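Local coordinates for sensor protein (Bacteroides thetaiotaomicron, PDB 2X7X) that binds beta-D-fructose in its periplasmic domain and, as a hybrid two-component sensor, probably passes the signal on through a histidine kinase, at residues G230-L233 against V234-V238. Residues are numbered along the deposited sequence; the frame is centred on the assembly and turned at random.
Sequences GLEL and VLDSV
Leu-235 N reaches Leu-231 O at 3.0 Å in a nearly straight bond (170°), and Val-234 N to Gly-230 O and Asp-236 N to Glu-232 O carry on the same i to i+4 pattern of a short helix. At its C-terminal end the pattern changes: Val-238 N bonds to Leu-233 O at 2.8 Å, while Ser-237 N takes Val-234 O. With Ser-237 at positive phi, this pair of bonds is a Schellman motif, and it turns the chain out of the helix of a beta-alpha-beta unit, strands 217-220 and 241-244, in the periplasmic binding protein domain. The apolar contact between C3 (Leu-233) and C'' (Val-238) that usually accompanies this motif is present: the two side chains cross at a slant, Val-238 CB and CG1 each 4.1 Å from Leu-233 CD2, beside Pro-201 and Tyr-204 of helix 199-209. On another face, Leu-231 CG approaches Leu-235 CD1 at 4.3 Å, and both leucines pack against helix 281-304, at Thr-288, Ala-281 and Gln-285. With Glu-232 CG trans to N (chi1 168°), it stands beside the carbonyl carbon, where Asp-236 OD2 meets it at 3.4 Å. The carboxylate planes are 38° apart; Glu-232 OE1 stays 4.4 Å from Asp-236 OD2, a mild like-charge repulsion, probably eased by solvent and by the hydrogen bond from Gly-228 N to Glu-232 OE1.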
ATOM      1  N   GLY A 230       2.827  -1.716  14.002  1.00 30.12           N
ATOM      2  CA  GLY A 230       2.783  -3.115  13.555  1.00 29.09           C
ATOM      3  C   GLY A 230       3.521  -3.448  12.279  1.00 28.49           C
ATOM      4  O   GLY A 230       4.312  -4.392  12.232  1.00 27.99           O
ATOM      5  N   LEU A 231       3.255  -2.673  11.235  1.00 28.83           N
ATOM      6  CA  LEU A 231       3.922  -2.851   9.944  1.00 28.97           C
ATOM      7  C   LEU A 231       5.437  -2.918  10.133  1.00 28.90           C
ATOM      8  O   LEU A 231       6.095  -3.853   9.666  1.00 28.77           O
ATOM      9  CB  LEU A 231       3.537  -1.721   8.995  1.00 28.60           C
ATOM     10  CG  LEU A 231       4.082  -1.760   7.566  1.00 29.80           C
ATOM     11  CD1 LEU A 231       3.798  -3.101   6.858  1.00 29.44           C
ATOM     12  CD2 LEU A 231       3.518  -0.589   6.758  1.00 30.32           C
ATOM     13  N   GLU A 232       5.966  -1.935  10.853  1.00 29.26           N
ATOM     14  CA  GLU A 232       7.393  -1.835  11.151  1.00 29.88           C
ATOM     15  C   GLU A 232       7.911  -3.056  11.914  1.00 28.87           C
ATOM     16  O   GLU A 232       9.016  -3.534  11.653  1.00 28.85           O
ATOM     17  CB  GLU A 232       7.683  -0.520  11.903  1.00 30.41           C
ATOM     18  CG  GLU A 232       9.073  -0.401  12.525  1.00 34.87           C
ATOM     19  CD  GLU A 232       9.474   1.057  12.832  1.00 40.08           C
ATOM     20  OE1 GLU A 232       9.776   1.380  14.013  1.00 40.25           O
ATOM     21  OE2 GLU A 232       9.491   1.874  11.880  1.00 42.95           O
ATOM     22  N   LEU A 233       7.099  -3.562  12.843  1.00 28.15           N
ATOM     23  CA  LEU A 233       7.428  -4.777  13.595  1.00 27.03           C
ATOM     24  C   LEU A 233       7.500  -6.050  12.733  1.00 26.71           C
ATOM     25  O   LEU A 233       8.241  -6.992  13.059  1.00 26.45           O
ATOM     26  CB  LEU A 233       6.452  -4.976  14.753  1.00 26.57           C
ATOM     27  CG  LEU A 233       6.516  -3.966  15.901  1.00 26.31           C
ATOM     28  CD1 LEU A 233       5.429  -4.276  16.945  1.00 25.46           C
ATOM     29  CD2 LEU A 233       7.907  -3.886  16.548  1.00 23.72           C
ATOM     30  N   VAL A 234       6.729  -6.080  11.649  1.00 26.11           N
ATOM     31  CA  VAL A 234       6.796  -7.185  10.710  1.00 25.97           C
ATOM     32  C   VAL A 234       8.050  -7.047   9.873  1.00 26.66           C
ATOM     33  O   VAL A 234       8.804  -8.020   9.692  1.00 26.69           O
ATOM     34  CB  VAL A 234       5.576  -7.232   9.782  1.00 25.70           C
ATOM     35  CG1 VAL A 234       5.725  -8.349   8.787  1.00 24.83           C
ATOM     36  CG2 VAL A 234       4.326  -7.421  10.579  1.00 25.32           C
ATOM     37  N   LEU A 235       8.281  -5.833   9.368  1.00 27.19           N
ATOM     38  CA  LEU A 235       9.483  -5.552   8.577  1.00 27.65           C
ATOM     39  C   LEU A 235      10.762  -5.805   9.372  1.00 28.16           C
ATOM     40  O   LEU A 235      11.792  -6.191   8.794  1.00 28.35           O
ATOM     41  CB  LEU A 235       9.474  -4.125   8.041  1.00 27.18           C
ATOM     42  CG  LEU A 235       8.476  -3.834   6.934  1.00 26.99           C
ATOM     43  CD1 LEU A 235       8.252  -2.328   6.881  1.00 27.07           C
ATOM     44  CD2 LEU A 235       8.911  -4.418   5.580  1.00 24.69           C
ATOM     45  N   ASP A 236      10.688  -5.595  10.687  1.00 28.34           N
ATOM     46  CA  ASP A 236      11.840  -5.801  11.550  1.00 29.36           C
ATOM     47  C   ASP A 236      11.949  -7.229  12.063  1.00 29.46           C
ATOM     48  O   ASP A 236      12.789  -7.504  12.913  1.00 29.80           O
ATOM     49  CB  ASP A 236      11.849  -4.801  12.714  1.00 29.66           C
ATOM     50  CG  ASP A 236      12.138  -3.377  12.263  1.00 31.34           C
ATOM     51  OD1 ASP A 236      12.678  -3.185  11.153  1.00 33.96           O
ATOM     52  OD2 ASP A 236      11.804  -2.435  13.006  1.00 33.92           O
ATOM     53  N   SER A 237      11.101  -8.129  11.565  1.00 29.51           N
ATOM     54  CA  SER A 237      11.128  -9.541  11.975  1.00 29.66           C
ATOM     55  C   SER A 237      10.808  -9.786  13.453  1.00 29.74           C
ATOM     56  O   SER A 237      11.181 -10.832  14.002  1.00 30.15           O
ATOM     57  CB  SER A 237      12.467 -10.197  11.616  1.00 29.45           C
ATOM     58  OG  SER A 237      12.406 -10.778  10.325  1.00 30.81           O
ATOM     59  N   VAL A 238      10.123  -8.834  14.086  1.00 29.09           N
ATOM     60  CA  VAL A 238       9.669  -8.982  15.468  1.00 28.80           C
ATOM     61  C   VAL A 238       8.292  -9.673  15.531  1.00 28.26           C
ATOM     62  O   VAL A 238       8.064 -10.560  16.347  1.00 28.18           O
ATOM     63  CB  VAL A 238       9.618  -7.611  16.180  1.00 29.31           C
ATOM     64  CG1 VAL A 238       9.030  -7.738  17.595  1.00 28.24           C
ATOM     65  CG2 VAL A 238      11.032  -6.981  16.216  1.00 29.74           C
TER